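Local coordinates for aminopeptidase (Aneurinibacillus sp. AM-1, PDB 5IB9), which probably acts as a zinc-dependent metalloexopeptidase of the M28 family, trimming residues from the amino ends of peptides, at residues A[95-100]-A[179-184]; A[263-268]-A[280-285]; A[324-329]-A[396-401]. One frame throughout, in Å; residues are numbered along the deposited sequence.

Interaction 1: residues A[95-100]-A[179-184]; sequences AELVYV and ANLRAG
Mainly apolar helix-on-strand packing, with an arginine at its exposed end, joins Leu97 and Tyr99, near the end of strand 91-99, to Leu181 and Arg182 in the last turn of helix 171-182. Leu181 carries the middle of it. Its CD1 branch lies 3.9 Å from Leu97 CD2 and is equally close to Tyr99 CB, while its other branch, CD2, comes to 3.5 Å from the backbone O of Leu97. The two leucine side chains cross at about a right angle, and Leu97, with CG anti to its backbone N (chi1 -175°), sets CD2 against Leu181; Leu119 of the adjacent strand 117-121, Ile143 of the strand beyond it and Ile187 also touch Leu97. This is the alpha/beta layering of the protease-associated (PA) domain, in which strand 91-99 runs parallel to strand 117-121 and antiparallel to the long strand 187-210; the helix lies against that sheet, with Leu181 reaching Leu119 and Ile187 as well. Toward the more exposed margin the character changes. Arg182 bends at its third torsion and brings NE to 3.8 Å from Tyr99 CE2, an oblique approach in which ring and guanidinium planes stand 83° apart, too steep for a parallel stack. Its aliphatic CG also lies 4.1 Å from Tyr99 CD2. Just beyond, the helix closes in a Schellman motif: Gly184, with positive phi, donates its N to Leu181 O at 3.1 Å.

Interaction 2: residues A[263-268]-A[280-285]; sequences ELRFIT and KKYAAS
Glu263 OE2 is gripped twice by Arg265, the residue that meets Tyr282 across this contact: NE donates at 2.8 Å to Glu263 OE2 and NH2 at 2.9 Å to the same oxygen. The grip is side-on, and both nitrogens approach from one face of the carboxylate while OE2 stays nearly in the guanidinium plane. A second carboxylate, that of Glu290, forms a salt bridge with NH2. Thus fixed, Arg265 places NH1 3.0 Å from Tyr282 OH, at the edges of two planes 81° apart. In this M28 peptidase fold, strand 263-269 runs parallel to strand 222-228 and antiparallel to strand 187-210, and helix 277-283 covers one side of it. Replacing Arg265 by a leucine would probably leave Glu263 and Glu290 without their shared positive partner and the phenol oxygen without its guanidinium neighbour. Two residues further along the strand, on the same face, Ile267 points CD1 over a face of the Tyr282 ring in a CH-pi contact, 3.6 Å from the centroid and 22° off the normal. The opposite face carries Ser285 OG, which donates to Tyr282 O at 2.7 Å, on a lone pair in the carbonyl plane. Ser285 also packs on Ser285 of the second subunit.

Interaction 3: residues A[324-329]-A[396-401]; sequences TDLGAA and VYQAAR
Leu326 and Gln398 lean across each other at a slant, the leucine laying its CD2 methyl along the extended glutamine. That methyl stands 3.8 Å from Gln398 CG and the same distance from CD, so it spans the junction between the aliphatic stem and the amide. Gln398 can offer this flank because CG is anti to its backbone N (chi1 -179°) and the chain continues extended beyond CG, which carries the amide over toward the other helix. There Ala329, one turn after Leu326, meets the end of the glutamine: its CB is 3.7 Å from Gln398 OE1 and 4.1 Å from NE2, a methyl set against an amide. The second branch of Leu326, CD1, looks toward Ala399 more loosely, 4.5 Å from its CB. Helices 322-334 and 382-400 therefore meet here through one leucine, one glutamine and two alanines, with their local axes 9.7 Å apart and inclined at 111°. In the M28 peptidase domain this steep crossing sits beside the sheet: Phe298 of strand 294-300 touches both Leu326 and Val396, and Leu405 and Ile407 of the chain's final stretch pack on Leu326. The polar end of Gln398 is buried: Arg333, further along helix 322-334, donates NH1 to OE1, a polar tie between the same two helices, while NE2 donates to Val406 O, beyond both. Fastened at both ends, the group is unlikely to flip or turn freely, and so a polar side chain can serve as packing surface for Leu326 and Ala329 with a hydrogen-bond partner at both the oxygen and the nitrogen of its amide.

The three contacts separate into two regions. Interaction 1 belongs to the PA domain, its centre 49 Å from that of interaction 2 and 57 Å from that of interaction 3, on the far side of the chain's centre. Interactions 2 and 3, 19 Å apart between centres, share the peptidase domain and touch: Leu264 CD2 packs 3.7 Å from Val396 CG1 and 4.1 Å from Ala400 CB, so the C-terminal end of helix 382-400 packs on the start of strand 263-269. Interaction 2 comes nearest the inhibitor-binding zinc site, with the Ile267 side chain about 9 Å from that of His228, which binds zinc and lines the inhibitor pocket; interactions 1 and 3 lie away from the annotated sites.

Interaction 1: residues A[95-100]-A[179-184]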
loop_
_atom_site.group_PDB
_atom_site.type_symbol
_atom_site.label_atom_id
_atom_site.label_comp_id
_atom_site.label_asym_id
_atom_site.label_seq_id
_atom_site.Cartn_x
_atom_site.Cartn_y
_atom_site.Cartn_z
ATOM N N ALA A 95 32.612 -19.386 -3.456
ATOM C CA ALA A 95 32.416 -19.774 -4.841
ATOM C C ALA A 95 33.157 -18.884 -5.788
ATOM O O ALA A 95 33.740 -17.906 -5.365
ATOM C CB ALA A 95 30.956 -19.798 -5.232
ATOM N N GLU A 96 33.154 -19.264 -7.072
ATOM C CA GLU A 96 33.857 -18.467 -8.081
ATOM C C GLU A 96 33.216 -17.070 -8.200
ATOM O O GLU A 96 32.006 -16.946 -8.110
ATOM C CB GLU A 96 33.804 -19.134 -9.449
ATOM C CG GLU A 96 34.767 -18.439 -10.393
ATOM C CD GLU A 96 34.673 -18.949 -11.801
ATOM O OE1 GLU A 96 33.926 -19.906 -12.094
ATOM O OE2 GLU A 96 35.376 -18.394 -12.642
ATOM N N LEU A 97 34.056 -16.064 -8.321
ATOM C CA LEU A 97 33.646 -14.648 -8.567
ATOM C C LEU A 97 33.622 -14.328 -10.029
ATOM O O LEU A 97 34.612 -14.546 -10.732
ATOM C CB LEU A 97 34.603 -13.746 -7.759
ATOM C CG LEU A 97 34.257 -12.258 -7.806
ATOM C CD1 LEU A 97 33.011 -12.056 -6.901
ATOM C CD2 LEU A 97 35.481 -11.421 -7.310
ATOM N N VAL A 98 32.505 -13.771 -10.514
ATOM C CA VAL A 98 32.284 -13.529 -11.938
ATOM C C VAL A 98 31.886 -12.084 -12.100
ATOM O O VAL A 98 30.859 -11.639 -11.508
ATOM C CB VAL A 98 31.146 -14.426 -12.579
ATOM C CG1 VAL A 98 31.055 -14.176 -14.071
ATOM C CG2 VAL A 98 31.415 -15.892 -12.287
ATOM N N TYR A 99 32.677 -11.381 -12.898
ATOM C CA TYR A 99 32.381 -9.974 -13.240
ATOM C C TYR A 99 31.279 -9.877 -14.260
ATOM O O TYR A 99 31.358 -10.454 -15.357
ATOM C CB TYR A 99 33.640 -9.287 -13.748
ATOM C CG TYR A 99 33.453 -7.895 -14.292
ATOM C CD1 TYR A 99 32.964 -6.858 -13.467
ATOM C CD2 TYR A 99 33.727 -7.621 -15.625
ATOM C CE1 TYR A 99 32.791 -5.555 -13.953
ATOM C CE2 TYR A 99 33.575 -6.327 -16.135
ATOM C CZ TYR A 99 33.111 -5.298 -15.287
ATOM O OH TYR A 99 32.965 -4.040 -15.809
ATOM N N VAL A 100 30.216 -9.136 -13.910
ATOM C CA VAL A 100 29.098 -9.004 -14.849
ATOM C C VAL A 100 28.771 -7.552 -15.152
ATOM O O VAL A 100 27.599 -7.221 -15.354
ATOM C CB VAL A 100 27.825 -9.738 -14.409
ATOM C CG1 VAL A 100 28.058 -11.263 -14.361
ATOM C CG2 VAL A 100 27.347 -9.195 -13.069
ATOM N N ALA A 179 39.575 -5.748 -12.832
ATOM C CA ALA A 179 40.691 -5.718 -13.791
ATOM C C ALA A 179 41.228 -7.163 -13.932
ATOM O O ALA A 179 41.392 -7.671 -15.079
ATOM C CB ALA A 179 41.852 -4.727 -13.332
ATOM N N ASN A 180 41.496 -7.786 -12.794
ATOM C CA ASN A 180 42.019 -9.166 -12.765
ATOM C C ASN A 180 41.080 -10.149 -13.428
ATOM O O ASN A 180 41.499 -11.028 -14.195
ATOM C CB ASN A 180 42.386 -9.587 -11.360
ATOM C CG ASN A 180 43.504 -8.720 -10.788
ATOM O OD1 ASN A 180 43.914 -7.753 -11.428
ATOM N ND2 ASN A 180 43.992 -9.054 -9.601
ATOM N N LEU A 181 39.786 -9.994 -13.190
ATOM C CA LEU A 181 38.830 -10.883 -13.898
ATOM C C LEU A 181 38.862 -10.664 -15.409
ATOM O O LEU A 181 38.837 -11.603 -16.206
ATOM C CB LEU A 181 37.377 -10.760 -13.342
ATOM C CG LEU A 181 37.414 -11.217 -11.867
ATOM C CD1 LEU A 181 36.151 -10.697 -11.085
ATOM C CD2 LEU A 181 37.453 -12.753 -11.713
ATOM N N ARG A 182 38.868 -9.398 -15.845
ATOM C CA ARG A 182 38.906 -9.124 -17.240
ATOM C C ARG A 182 40.198 -9.728 -17.851
ATOM O O ARG A 182 40.193 -10.094 -19.019
ATOM C CB ARG A 182 38.842 -7.618 -17.501
ATOM C CG ARG A 182 37.479 -6.960 -17.116
ATOM C CD ARG A 182 37.467 -5.500 -17.672
ATOM N NE ARG A 182 36.842 -4.470 -16.818
ATOM C CZ ARG A 182 37.493 -3.679 -15.945
ATOM N NH1 ARG A 182 38.795 -3.800 -15.745
ATOM N NH2 ARG A 182 36.824 -2.758 -15.234
ATOM N N ALA A 183 41.246 -9.793 -17.048
ATOM C CA ALA A 183 42.587 -10.204 -17.543
ATOM C C ALA A 183 42.679 -11.746 -17.594
ATOM O O ALA A 183 43.723 -12.287 -17.996
ATOM C CB ALA A 183 43.695 -9.661 -16.661
ATOM N N GLY A 184 41.615 -12.433 -17.173
ATOM C CA GLY A 184 41.544 -13.897 -17.340
ATOM C C GLY A 184 41.810 -14.637 -16.048
ATOM O O GLY A 184 41.836 -15.874 -16.070
#

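Interaction 2: residues A[263-268]-A[280-285]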
loop_
_atom_site.group_PDB
_atom_site.type_symbol
_atom_site.label_atom_id
_atom_site.label_comp_id
_atom_site.label_asym_id
_atom_site.label_seq_id
_atom_site.Cartn_x
_atom_site.Cartn_y
_atom_site.Cartn_z
ATOM N N GLU A 263 -8.080 25.432 3.053
ATOM C CA GLU A 263 -7.869 24.384 4.029
ATOM C C GLU A 263 -6.348 24.119 4.094
ATOM O O GLU A 263 -5.734 23.984 3.024
ATOM C CB GLU A 263 -8.565 23.128 3.546
ATOM C CG GLU A 263 -8.262 21.957 4.511
ATOM C CD GLU A 263 -9.218 20.782 4.188
ATOM O OE1 GLU A 263 -10.431 20.966 3.788
ATOM O OE2 GLU A 263 -8.802 19.636 4.421
ATOM N N LEU A 264 -5.808 24.077 5.314
ATOM C CA LEU A 264 -4.350 23.814 5.446
ATOM C C LEU A 264 -4.206 22.531 6.203
ATOM O O LEU A 264 -4.846 22.318 7.248
ATOM C CB LEU A 264 -3.737 25.021 6.230
ATOM C CG LEU A 264 -3.838 26.355 5.572
ATOM C CD1 LEU A 264 -3.166 27.430 6.420
ATOM C CD2 LEU A 264 -3.211 26.370 4.267
ATOM N N ARG A 265 -3.366 21.639 5.679
ATOM C CA ARG A 265 -3.074 20.385 6.374
ATOM C C ARG A 265 -1.617 20.409 6.712
ATOM O O ARG A 265 -0.771 20.397 5.762
ATOM C CB ARG A 265 -3.394 19.166 5.469
ATOM C CG ARG A 265 -4.910 19.159 5.021
ATOM C CD ARG A 265 -5.215 17.945 4.217
ATOM N NE ARG A 265 -6.638 17.999 3.899
ATOM C CZ ARG A 265 -7.225 16.999 3.261
ATOM N NH1 ARG A 265 -6.613 15.841 2.909
ATOM N NH2 ARG A 265 -8.491 17.142 3.040
ATOM N N PHE A 266 -1.296 20.331 7.974
ATOM C CA PHE A 266 0.108 20.300 8.472
ATOM C C PHE A 266 0.392 18.888 8.858
ATOM O O PHE A 266 -0.336 18.276 9.665
ATOM C CB PHE A 266 0.229 21.240 9.696
ATOM C CG PHE A 266 -0.051 22.698 9.413
ATOM C CD1 PHE A 266 0.986 23.507 9.006
ATOM C CD2 PHE A 266 -1.345 23.155 9.496
ATOM C CE1 PHE A 266 0.791 24.829 8.685
ATOM C CE2 PHE A 266 -1.582 24.555 9.282
ATOM C CZ PHE A 266 -0.521 25.360 8.854
ATOM N N ILE A 267 1.437 18.298 8.215
ATOM C CA ILE A 267 1.609 16.872 8.360
ATOM C C ILE A 267 3.084 16.560 8.689
ATOM O O ILE A 267 4.007 17.122 8.044
ATOM C CB ILE A 267 1.209 16.083 7.044
ATOM C CG1 ILE A 267 -0.174 16.501 6.614
ATOM C CG2 ILE A 267 1.361 14.574 7.321
ATOM C CD1 ILE A 267 -0.587 15.749 5.335
ATOM N N THR A 268 3.260 15.657 9.676
ATOM C CA THR A 268 4.608 15.096 9.797
ATOM C C THR A 268 4.547 13.647 9.428
ATOM O O THR A 268 3.708 12.881 9.884
ATOM C CB THR A 268 5.221 15.340 11.244
ATOM O OG1 THR A 268 4.483 14.629 12.251
ATOM C CG2 THR A 268 5.197 16.823 11.464
ATOM N N LYS A 280 3.868 8.205 1.111
ATOM C CA LYS A 280 3.154 7.344 0.126
ATOM C C LYS A 280 1.851 6.860 0.768
ATOM O O LYS A 280 0.813 6.833 0.050
ATOM C CB LYS A 280 4.028 6.101 -0.163
ATOM C CG LYS A 280 5.125 6.458 -1.190
ATOM C CD LYS A 280 6.078 5.217 -1.347
ATOM C CE LYS A 280 7.236 5.610 -2.307
ATOM N NZ LYS A 280 8.249 4.464 -2.404
ATOM N N LYS A 281 1.862 6.458 2.043
ATOM C CA LYS A 281 0.623 5.997 2.695
ATOM C C LYS A 281 -0.295 7.153 2.856
ATOM O O LYS A 281 -1.503 6.937 2.740
ATOM C CB LYS A 281 0.905 5.311 4.043
ATOM C CG LYS A 281 1.747 4.044 3.919
ATOM C CD LYS A 281 0.926 2.832 3.448
ATOM C CE LYS A 281 1.937 1.625 3.454
ATOM N NZ LYS A 281 1.308 0.453 2.776
ATOM N N TYR A 282 0.152 8.364 3.122
ATOM C CA TYR A 282 -0.819 9.460 3.260
ATOM C C TYR A 282 -1.426 9.850 1.878
ATOM O O TYR A 282 -2.623 10.013 1.743
ATOM C CB TYR A 282 -0.173 10.677 3.920
ATOM C CG TYR A 282 -1.209 11.790 4.051
ATOM C CD1 TYR A 282 -2.185 11.736 5.088
ATOM C CD2 TYR A 282 -1.249 12.834 3.146
ATOM C CE1 TYR A 282 -3.187 12.644 5.115
ATOM C CE2 TYR A 282 -2.245 13.749 3.137
ATOM C CZ TYR A 282 -3.172 13.632 4.168
ATOM O OH TYR A 282 -4.246 14.576 4.219
ATOM N N ALA A 283 -0.600 10.009 0.851
ATOM C CA ALA A 283 -1.073 10.251 -0.530
ATOM C C ALA A 283 -2.069 9.194 -0.930
ATOM O O ALA A 283 -3.075 9.575 -1.546
ATOM C CB ALA A 283 0.174 10.225 -1.441
ATOM N N ALA A 284 -1.844 7.943 -0.536
ATOM C CA ALA A 284 -2.844 6.883 -0.944
ATOM C C ALA A 284 -4.143 7.031 -0.207
ATOM O O ALA A 284 -5.159 6.369 -0.648
ATOM C CB ALA A 284 -2.273 5.531 -0.666
ATOM N N SER A 285 -4.237 7.823 0.833
ATOM C CA SER A 285 -5.544 8.020 1.516
ATOM C C SER A 285 -6.438 9.079 0.867
ATOM O O SER A 285 -7.603 9.238 1.329
ATOM C CB SER A 285 -5.312 8.405 3.005
ATOM O OG SER A 285 -4.928 9.783 3.122
#

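Interaction 3: residues A[324-329]-A[396-401]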
loop_
_atom_site.group_PDB
_atom_site.type_symbol
_atom_site.label_atom_id
_atom_site.label_comp_id
_atom_site.label_asym_id
_atom_site.label_seq_id
_atom_site.Cartn_x
_atom_site.Cartn_y
_atom_site.Cartn_z
ATOM N N THR A 324 6.581 26.615 -6.286
ATOM C CA THR A 324 7.807 27.405 -6.478
ATOM C C THR A 324 7.445 28.844 -6.850
ATOM O O THR A 324 8.210 29.786 -6.458
ATOM C CB THR A 324 8.826 26.850 -7.477
ATOM O OG1 THR A 324 8.221 26.856 -8.804
ATOM C CG2 THR A 324 9.210 25.441 -7.075
ATOM N N ASP A 325 6.320 29.088 -7.532
ATOM C CA ASP A 325 5.925 30.491 -7.789
ATOM C C ASP A 325 5.633 31.244 -6.502
ATOM O O ASP A 325 5.993 32.437 -6.339
ATOM C CB ASP A 325 4.691 30.536 -8.715
ATOM C CG ASP A 325 4.975 30.145 -10.113
ATOM O OD1 ASP A 325 6.104 30.138 -10.576
ATOM O OD2 ASP A 325 3.957 29.863 -10.820
ATOM N N LEU A 326 4.936 30.579 -5.547
ATOM C CA LEU A 326 4.556 31.248 -4.285
ATOM C C LEU A 326 5.843 31.438 -3.424
ATOM O O LEU A 326 5.967 32.481 -2.809
ATOM C CB LEU A 326 3.552 30.407 -3.487
ATOM C CG LEU A 326 2.125 30.477 -4.065
ATOM C CD1 LEU A 326 1.284 29.250 -3.470
ATOM C CD2 LEU A 326 1.432 31.894 -3.911
ATOM N N GLY A 327 6.759 30.425 -3.431
ATOM C CA GLY A 327 7.997 30.519 -2.646
ATOM C C GLY A 327 8.847 31.643 -3.233
ATOM O O GLY A 327 9.373 32.468 -2.414
ATOM N N ALA A 328 8.909 31.747 -4.566
ATOM C CA ALA A 328 9.700 32.820 -5.170
ATOM C C ALA A 328 9.079 34.127 -4.906
ATOM O O ALA A 328 9.818 35.119 -4.633
ATOM C CB ALA A 328 9.879 32.618 -6.682
ATOM N N ALA A 329 7.770 34.275 -4.964
ATOM C CA ALA A 329 7.084 35.552 -4.737
ATOM C C ALA A 329 7.351 35.996 -3.287
ATOM O O ALA A 329 7.852 37.080 -3.056
ATOM C CB ALA A 329 5.565 35.443 -4.893
ATOM N N VAL A 396 2.522 30.377 1.772
ATOM C CA VAL A 396 1.258 29.716 2.024
ATOM C C VAL A 396 0.139 30.783 2.250
ATOM O O VAL A 396 -0.951 30.671 1.701
ATOM C CB VAL A 396 1.354 28.804 3.206
ATOM C CG1 VAL A 396 -0.069 28.328 3.731
ATOM C CG2 VAL A 396 2.256 27.558 2.860
ATOM N N TYR A 397 0.482 31.810 3.033
ATOM C CA TYR A 397 -0.589 32.780 3.340
ATOM C C TYR A 397 -0.930 33.622 2.161
ATOM O O TYR A 397 -2.047 34.180 2.085
ATOM C CB TYR A 397 -0.038 33.673 4.444
ATOM C CG TYR A 397 -1.049 34.618 5.040
ATOM C CD1 TYR A 397 -2.169 34.107 5.687
ATOM C CD2 TYR A 397 -0.824 35.954 5.014
ATOM C CE1 TYR A 397 -3.108 34.984 6.356
ATOM C CE2 TYR A 397 -1.768 36.832 5.640
ATOM C CZ TYR A 397 -2.874 36.345 6.261
ATOM O OH TYR A 397 -3.800 37.283 6.871
ATOM N N GLN A 398 -0.019 33.774 1.180
ATOM C CA GLN A 398 -0.402 34.501 -0.024
ATOM C C GLN A 398 -1.679 33.846 -0.639
ATOM O O GLN A 398 -2.551 34.522 -1.176
ATOM C CB GLN A 398 0.696 34.465 -1.067
ATOM C CG GLN A 398 0.384 35.243 -2.415
ATOM C CD GLN A 398 1.617 35.650 -3.160
ATOM O OE1 GLN A 398 2.736 35.699 -2.587
ATOM N NE2 GLN A 398 1.467 35.913 -4.461
ATOM N N ALA A 399 -1.769 32.506 -0.569
ATOM C CA ALA A 399 -3.009 31.817 -1.035
ATOM C C ALA A 399 -3.998 31.716 0.119
ATOM O O ALA A 399 -5.243 31.991 -0.114
ATOM C CB ALA A 399 -2.630 30.360 -1.564
ATOM N N ALA A 400 -3.609 31.439 1.372
ATOM C CA ALA A 400 -4.596 31.076 2.377
ATOM C C ALA A 400 -5.289 32.311 2.948
ATOM O O ALA A 400 -6.358 32.184 3.601
ATOM C CB ALA A 400 -4.006 30.282 3.526
ATOM N N ARG A 401 -4.661 33.501 2.824
ATOM C CA ARG A 401 -5.387 34.736 3.393
ATOM C C ARG A 401 -6.716 34.936 2.675
ATOM O O ARG A 401 -6.928 34.625 1.536
ATOM C CB ARG A 401 -4.485 35.957 3.239
ATOM C CG ARG A 401 -4.311 36.400 1.768
ATOM C CD ARG A 401 -3.066 37.365 1.896
ATOM N NE ARG A 401 -3.327 38.595 1.198
ATOM C CZ ARG A 401 -2.854 38.884 -0.001
ATOM N NH1 ARG A 401 -2.064 38.020 -0.638
ATOM N NH2 ARG A 401 -3.160 40.034 -0.571
#